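Local coordinates for protein aminopeptidase C (Lactobacillus rhamnosus, PDB 4K7C) that probably acts as a papain-like cysteine aminopeptidase, removing residues from the amino ends of peptides, at residues A[87-101]-A[219-233]. Numbering follows the deposited sequence. Where two conformers were deposited one is given.
Sequences FKIKDFELSQNYTFF and LGNPPTKFDFEYRDD
This contact packs two helix ends and an antiparallel hairpin of a peptidase C1-like chain: at one end the start of helix 96-117 meets the chain leaving helix 197-219; at the other, the loop after helix 70-87 meets hairpin strand 226-231. The ring of Phe101 carries the first: Pro222 CG sits over its centre, 3.5 Å from the centroid, in a CH-pi contact, while Leu219 CB lies at the ring edge. With CG anti to the backbone N (chi1 -177°), the ring extends toward the proline. A serine here would probably leave Pro222 without its aromatic partner and open a gap beside Leu219. Asn97 suits its place because ND2 can donate in the carbonyl plane to a lone pair of Leu219 O (2.9 Å), satisfying a carbonyl at the helix end. Its OD1 faces Leu219 CD2 and, like Gly220 O, has no polar partner in the model. Gly220 leaves with positive phi, where a CB would jam against the preceding carbonyl. Tyr98 turns a ring edge to Pro223, CD1 lying 3.8 Å from CD, and gives its OH to Tyr152 O.

At the other end Ile89 rests CD1 over a face of Tyr230, 3.8 Å from the ring centroid and offset toward the rim; the apolar branch suits an aromatic face. A water lies 2.6 Å from Tyr230 OH and donates to Phe87 O. Asp233 makes two bonds: its N donates to Lys88 O (2.7 Å), just before the type II turn 89-92, and its OD1 accepts from Lys90 N within it on the syn lone pair. Between the two ends Phe92 meets Phe228 obliquely, planes at 62°. Helix 245-253 packs on Phe92 through Phe248 and on Tyr98 through Pro245, while strand 237-243 pairs with 226-231.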
loop_
_atom_site.group_PDB
_atom_site.type_symbol
_atom_site.label_atom_id
_atom_site.label_comp_id
_atom_site.label_asym_id
_atom_site.label_seq_id
_atom_site.Cartn_x
_atom_site.Cartn_y
_atom_site.Cartn_z
ATOM N N PHE A 87 8.133 -31.539 25.987
ATOM C CA PHE A 87 7.252 -30.838 26.935
ATOM C C PHE A 87 5.927 -30.483 26.324
ATOM O O PHE A 87 5.039 -29.902 26.954
ATOM C CB PHE A 87 7.984 -29.589 27.524
ATOM C CG PHE A 87 9.137 -29.943 28.379
ATOM C CD1 PHE A 87 8.926 -30.221 29.732
ATOM C CD2 PHE A 87 10.397 -30.149 27.833
ATOM C CE1 PHE A 87 9.951 -30.577 30.547
ATOM C CE2 PHE A 87 11.479 -30.551 28.668
ATOM C CZ PHE A 87 11.226 -30.793 30.019
ATOM N N LYS A 88 5.753 -30.827 25.051
ATOM C CA LYS A 88 4.487 -30.579 24.349
ATOM C C LYS A 88 4.148 -29.105 24.370
ATOM O O LYS A 88 3.069 -28.643 24.801
ATOM C CB LYS A 88 3.321 -31.493 24.833
ATOM C CG LYS A 88 3.619 -32.987 24.790
ATOM C CD LYS A 88 2.603 -33.764 25.638
ATOM C CE LYS A 88 2.207 -35.098 25.001
ATOM N NZ LYS A 88 1.222 -34.819 23.906
ATOM N N ILE A 89 5.069 -28.332 23.816
ATOM C CA ILE A 89 4.819 -26.884 23.660
ATOM C C ILE A 89 5.021 -26.528 22.186
ATOM O O ILE A 89 6.155 -26.166 21.728
ATOM C CB ILE A 89 5.733 -25.984 24.574
ATOM C CG1 ILE A 89 5.874 -26.559 25.991
ATOM C CG2 ILE A 89 5.195 -24.566 24.663
ATOM C CD1 ILE A 89 6.987 -25.919 26.802
ATOM N N LYS A 90 3.894 -26.565 21.467
ATOM C CA LYS A 90 3.905 -26.320 20.013
ATOM C C LYS A 90 4.541 -24.926 19.714
ATOM O O LYS A 90 4.157 -23.938 20.318
ATOM C CB LYS A 90 2.477 -26.349 19.425
ATOM C CG LYS A 90 2.531 -26.559 17.894
ATOM C CD LYS A 90 1.145 -26.645 17.259
ATOM C CE LYS A 90 0.492 -25.272 17.162
ATOM N NZ LYS A 90 -0.824 -25.325 16.454
ATOM N N ASP A 91 5.476 -24.865 18.760
ATOM C CA ASP A 91 6.051 -23.579 18.304
ATOM C C ASP A 91 6.846 -22.785 19.354
ATOM O O ASP A 91 7.116 -21.547 19.219
ATOM C CB ASP A 91 4.970 -22.691 17.699
ATOM C CG ASP A 91 4.344 -23.314 16.428
ATOM O OD1 ASP A 91 4.889 -24.271 15.831
ATOM O OD2 ASP A 91 3.214 -22.848 16.095
ATOM N N PHE A 92 7.204 -23.463 20.422
ATOM C CA PHE A 92 7.939 -22.780 21.494
ATOM C C PHE A 92 9.238 -22.162 20.934
ATOM O O PHE A 92 9.884 -22.753 20.032
ATOM C CB PHE A 92 8.331 -23.766 22.565
ATOM C CG PHE A 92 9.129 -23.115 23.674
ATOM C CD1 PHE A 92 8.525 -22.269 24.592
ATOM C CD2 PHE A 92 10.491 -23.342 23.760
ATOM C CE1 PHE A 92 9.269 -21.675 25.632
ATOM C CE2 PHE A 92 11.217 -22.754 24.803
ATOM C CZ PHE A 92 10.621 -21.891 25.687
ATOM N N GLU A 93 9.573 -20.943 21.363
ATOM C CA GLU A 93 10.837 -20.333 20.940
ATOM C C GLU A 93 11.734 -19.926 22.136
ATOM O O GLU A 93 11.240 -19.476 23.143
ATOM C CB GLU A 93 10.645 -19.052 20.110
ATOM C CG GLU A 93 10.562 -19.106 18.625
ATOM C CD GLU A 93 10.472 -17.684 18.013
ATOM O OE1 GLU A 93 9.417 -17.067 18.225
ATOM O OE2 GLU A 93 11.483 -17.135 17.463
ATOM N N LEU A 94 13.040 -20.125 21.949
ATOM C CA LEU A 94 14.052 -19.606 22.861
ATOM C C LEU A 94 14.461 -18.220 22.441
ATOM O O LEU A 94 14.352 -17.879 21.212
ATOM C CB LEU A 94 15.256 -20.545 22.866
ATOM C CG LEU A 94 14.967 -21.976 23.352
ATOM C CD1 LEU A 94 15.994 -23.065 22.902
ATOM C CD2 LEU A 94 14.767 -21.976 24.877
ATOM N N SER A 95 15.014 -17.454 23.386
ATOM C CA SER A 95 15.431 -16.094 23.120
ATOM C C SER A 95 16.724 -16.031 22.298
ATOM O O SER A 95 17.804 -16.274 22.797
ATOM C CB SER A 95 15.644 -15.340 24.414
ATOM O OG SER A 95 16.067 -14.057 24.252
ATOM N N GLN A 96 16.587 -15.593 21.051
ATOM C CA GLN A 96 17.808 -15.274 20.268
ATOM C C GLN A 96 18.502 -13.987 20.668
ATOM O O GLN A 96 19.643 -13.831 20.354
ATOM C CB GLN A 96 17.457 -15.264 18.771
ATOM C CG GLN A 96 16.637 -16.455 18.356
ATOM C CD GLN A 96 15.174 -16.245 18.381
ATOM O OE1 GLN A 96 14.652 -15.264 18.938
ATOM N NE2 GLN A 96 14.433 -17.265 17.856
ATOM N N ASN A 97 17.813 -13.065 21.351
ATOM C CA ASN A 97 18.394 -11.864 21.838
ATOM C C ASN A 97 19.374 -12.220 23.013
ATOM O O ASN A 97 20.419 -11.612 23.096
ATOM C CB ASN A 97 17.374 -10.897 22.276
ATOM C CG ASN A 97 17.946 -9.523 22.522
ATOM O OD1 ASN A 97 19.041 -9.174 22.021
ATOM N ND2 ASN A 97 17.208 -8.707 23.207
ATOM N N TYR A 98 19.005 -13.191 23.835
ATOM C CA TYR A 98 19.826 -13.650 24.969
ATOM C C TYR A 98 21.216 -14.046 24.489
ATOM O O TYR A 98 22.204 -13.529 25.008
ATOM C CB TYR A 98 19.110 -14.759 25.789
ATOM C CG TYR A 98 19.818 -15.100 27.089
ATOM C CD1 TYR A 98 19.699 -14.315 28.242
ATOM C CD2 TYR A 98 20.654 -16.188 27.132
ATOM C CE1 TYR A 98 20.373 -14.660 29.421
ATOM C CE2 TYR A 98 21.380 -16.493 28.295
ATOM C CZ TYR A 98 21.177 -15.761 29.423
ATOM O OH TYR A 98 21.870 -16.120 30.623
ATOM N N THR A 99 21.282 -14.904 23.454
ATOM C CA THR A 99 22.564 -15.337 22.918
ATOM C C THR A 99 23.248 -14.202 22.232
ATOM O O THR A 99 24.471 -14.088 22.285
ATOM C CB THR A 99 22.422 -16.533 21.940
ATOM O OG1 THR A 99 21.262 -16.316 21.089
ATOM C CG2 THR A 99 22.232 -17.806 22.682
ATOM N N PHE A 100 22.469 -13.238 21.695
ATOM C CA PHE A 100 23.049 -12.124 20.939
ATOM C C PHE A 100 23.773 -11.193 21.907
ATOM O O PHE A 100 24.907 -10.664 21.658
ATOM C CB PHE A 100 21.949 -11.351 20.223
ATOM C CG PHE A 100 22.421 -10.418 19.105
ATOM C CD1 PHE A 100 23.351 -10.799 18.152
ATOM C CD2 PHE A 100 21.814 -9.166 18.947
ATOM C CE1 PHE A 100 23.681 -9.983 17.116
ATOM C CE2 PHE A 100 22.135 -8.312 17.889
ATOM C CZ PHE A 100 23.067 -8.730 16.960
ATOM N N PHE A 101 23.136 -10.945 23.027
ATOM C CA PHE A 101 23.767 -10.107 24.050
ATOM C C PHE A 101 25.183 -10.622 24.473
ATOM O O PHE A 101 26.143 -9.896 24.415
ATOM C CB PHE A 101 22.794 -9.937 25.271
ATOM C CG PHE A 101 23.352 -9.004 26.369
ATOM C CD1 PHE A 101 22.908 -7.712 26.553
ATOM C CD2 PHE A 101 24.372 -9.460 27.186
ATOM C CE1 PHE A 101 23.443 -6.920 27.570
ATOM C CE2 PHE A 101 24.925 -8.664 28.163
ATOM C CZ PHE A 101 24.506 -7.380 28.319
ATOM N N LEU A 219 19.859 -3.832 23.865
ATOM C CA LEU A 219 19.342 -5.190 23.864
ATOM C C LEU A 219 18.551 -5.578 25.110
ATOM O O LEU A 219 17.766 -6.544 25.024
ATOM C CB LEU A 219 20.517 -6.147 23.707
ATOM C CG LEU A 219 21.379 -5.993 22.433
ATOM C CD1 LEU A 219 22.449 -7.059 22.420
ATOM C CD2 LEU A 219 20.529 -6.054 21.151
ATOM N N GLY A 220 18.702 -4.799 26.176
ATOM C CA GLY A 220 18.070 -5.070 27.502
ATOM C C GLY A 220 19.058 -5.736 28.489
ATOM O O GLY A 220 20.203 -6.077 28.198
ATOM N N ASN A 221 18.551 -5.900 29.702
ATOM C CA ASN A 221 19.300 -6.559 30.750
ATOM C C ASN A 221 19.104 -8.055 30.649
ATOM O O ASN A 221 17.967 -8.577 30.655
ATOM C CB ASN A 221 18.775 -6.160 32.096
ATOM C CG ASN A 221 18.888 -4.691 32.397
ATOM O OD1 ASN A 221 19.894 -4.002 32.100
ATOM N ND2 ASN A 221 17.785 -4.171 32.861
ATOM N N PRO A 222 20.191 -8.787 30.612
ATOM C CA PRO A 222 20.010 -10.250 30.636
ATOM C C PRO A 222 19.419 -10.738 31.912
ATOM O O PRO A 222 19.852 -10.319 33.024
ATOM C CB PRO A 222 21.429 -10.774 30.496
ATOM C CG PRO A 222 22.227 -9.647 30.042
ATOM C CD PRO A 222 21.614 -8.400 30.626
ATOM N N PRO A 223 18.421 -11.580 31.815
ATOM C CA PRO A 223 17.797 -12.086 33.010
ATOM C C PRO A 223 18.726 -13.037 33.832
ATOM O O PRO A 223 19.575 -13.681 33.293
ATOM C CB PRO A 223 16.620 -12.888 32.476
ATOM C CG PRO A 223 16.912 -13.107 31.037
ATOM C CD PRO A 223 17.728 -11.982 30.585
ATOM N N THR A 224 18.532 -13.069 35.141
ATOM C CA THR A 224 19.231 -13.979 36.009
ATOM C C THR A 224 18.296 -14.998 36.746
ATOM O O THR A 224 18.716 -16.079 37.151
ATOM C CB THR A 224 20.008 -13.181 37.093
ATOM O OG1 THR A 224 19.119 -12.259 37.749
ATOM C CG2 THR A 224 21.198 -12.406 36.458
ATOM N N LYS A 225 17.055 -14.659 36.913
ATOM C CA LYS A 225 16.094 -15.484 37.632
ATOM C C LYS A 225 14.693 -15.209 37.095
ATOM O O LYS A 225 14.291 -14.026 36.981
ATOM C CB LYS A 225 16.157 -15.096 39.096
ATOM C CG LYS A 225 15.156 -15.828 39.955
ATOM C CD LYS A 225 15.466 -15.645 41.424
ATOM C CE LYS A 225 14.361 -14.866 42.100
ATOM N NZ LYS A 225 14.642 -14.883 43.554
ATOM N N PHE A 226 13.924 -16.244 36.758
ATOM C CA PHE A 226 12.551 -15.969 36.268
ATOM C C PHE A 226 11.636 -17.154 36.534
ATOM O O PHE A 226 12.096 -18.312 36.715
ATOM C CB PHE A 226 12.606 -15.716 34.756
ATOM C CG PHE A 226 13.262 -16.857 33.974
ATOM C CD1 PHE A 226 14.634 -16.945 33.870
ATOM C CD2 PHE A 226 12.523 -17.797 33.414
ATOM C CE1 PHE A 226 15.245 -18.004 33.187
ATOM C CE2 PHE A 226 13.077 -18.845 32.694
ATOM C CZ PHE A 226 14.468 -18.962 32.578
ATOM N N ASP A 227 10.342 -16.889 36.484
ATOM C CA ASP A 227 9.312 -17.930 36.459
ATOM C C ASP A 227 8.901 -18.245 35.031
ATOM O O ASP A 227 8.891 -17.339 34.180
ATOM C CB ASP A 227 8.095 -17.479 37.222
ATOM C CG ASP A 227 8.308 -17.367 38.687
ATOM O OD1 ASP A 227 9.376 -17.707 39.263
ATOM O OD2 ASP A 227 7.300 -16.953 39.308
ATOM N N PHE A 228 8.607 -19.508 34.759
ATOM C CA PHE A 228 8.194 -19.970 33.436
ATOM C C PHE A 228 6.775 -20.536 33.578
ATOM O O PHE A 228 6.590 -21.483 34.341
ATOM C CB PHE A 228 9.149 -21.033 33.013
ATOM C CG PHE A 228 8.902 -21.624 31.633
ATOM C CD1 PHE A 228 8.519 -20.826 30.561
ATOM C CD2 PHE A 228 9.150 -22.941 31.414
ATOM C CE1 PHE A 228 8.312 -21.374 29.307
ATOM C CE2 PHE A 228 9.021 -23.497 30.148
ATOM C CZ PHE A 228 8.596 -22.703 29.097
ATOM N N GLU A 229 5.776 -19.930 32.911
ATOM C CA GLU A 229 4.413 -20.395 32.927
ATOM C C GLU A 229 3.989 -20.681 31.454
ATOM O O GLU A 229 4.324 -19.891 30.583
ATOM C CB GLU A 229 3.492 -19.270 33.432
ATOM C CG GLU A 229 3.612 -18.891 34.892
ATOM C CD GLU A 229 2.582 -17.851 35.327
ATOM O OE1 GLU A 229 1.424 -18.219 35.585
ATOM O OE2 GLU A 229 2.989 -16.672 35.576
ATOM N N TYR A 230 3.352 -21.799 31.201
ATOM C CA TYR A 230 2.907 -22.182 29.888
ATOM C C TYR A 230 1.761 -23.216 29.967
ATOM O O TYR A 230 1.493 -23.767 31.013
ATOM C CB TYR A 230 4.038 -22.744 29.039
ATOM C CG TYR A 230 4.567 -24.059 29.528
ATOM C CD1 TYR A 230 5.577 -24.132 30.513
ATOM C CD2 TYR A 230 4.063 -25.245 29.021
ATOM C CE1 TYR A 230 6.021 -25.326 30.993
ATOM C CE2 TYR A 230 4.545 -26.443 29.475
ATOM C CZ TYR A 230 5.497 -26.463 30.473
ATOM O OH TYR A 230 5.929 -27.659 30.874
ATOM N N ARG A 231 1.065 -23.369 28.854
ATOM C CA ARG A 231 0.117 -24.437 28.629
ATOM C C ARG A 231 0.661 -25.351 27.570
ATOM O O ARG A 231 1.113 -24.912 26.485
ATOM C CB ARG A 231 -1.259 -23.913 28.209
ATOM C CG ARG A 231 -2.001 -23.382 29.386
ATOM C CD ARG A 231 -3.489 -23.371 29.221
ATOM N NE ARG A 231 -4.135 -22.699 30.361
ATOM C CZ ARG A 231 -4.948 -23.317 31.211
ATOM N NH1 ARG A 231 -5.209 -24.629 31.077
ATOM N NH2 ARG A 231 -5.498 -22.658 32.187
ATOM N N ASP A 232 0.668 -26.652 27.908
ATOM C CA ASP A 232 1.085 -27.669 26.977
ATOM C C ASP A 232 0.011 -27.920 25.906
ATOM O O ASP A 232 -1.043 -27.324 25.955
ATOM C CB ASP A 232 1.531 -28.943 27.700
ATOM C CG ASP A 232 0.383 -29.692 28.379
ATOM O OD1 ASP A 232 -0.781 -29.661 27.917
ATOM O OD2 ASP A 232 0.744 -30.405 29.310
ATOM N N ASP A 233 0.340 -28.788 24.953
ATOM C CA ASP A 233 -0.510 -29.067 23.802
ATOM C C ASP A 233 -1.782 -29.797 24.237
ATOM O O ASP A 233 -2.727 -29.810 23.468
ATOM C CB ASP A 233 0.246 -29.910 22.767
ATOM C CG ASP A 233 1.455 -29.163 22.158
ATOM O OD1 ASP A 233 1.424 -27.925 22.197
ATOM O OD2 ASP A 233 2.390 -29.889 21.687
HETATM O O HOH W 1 5.009 -29.763 29.712
#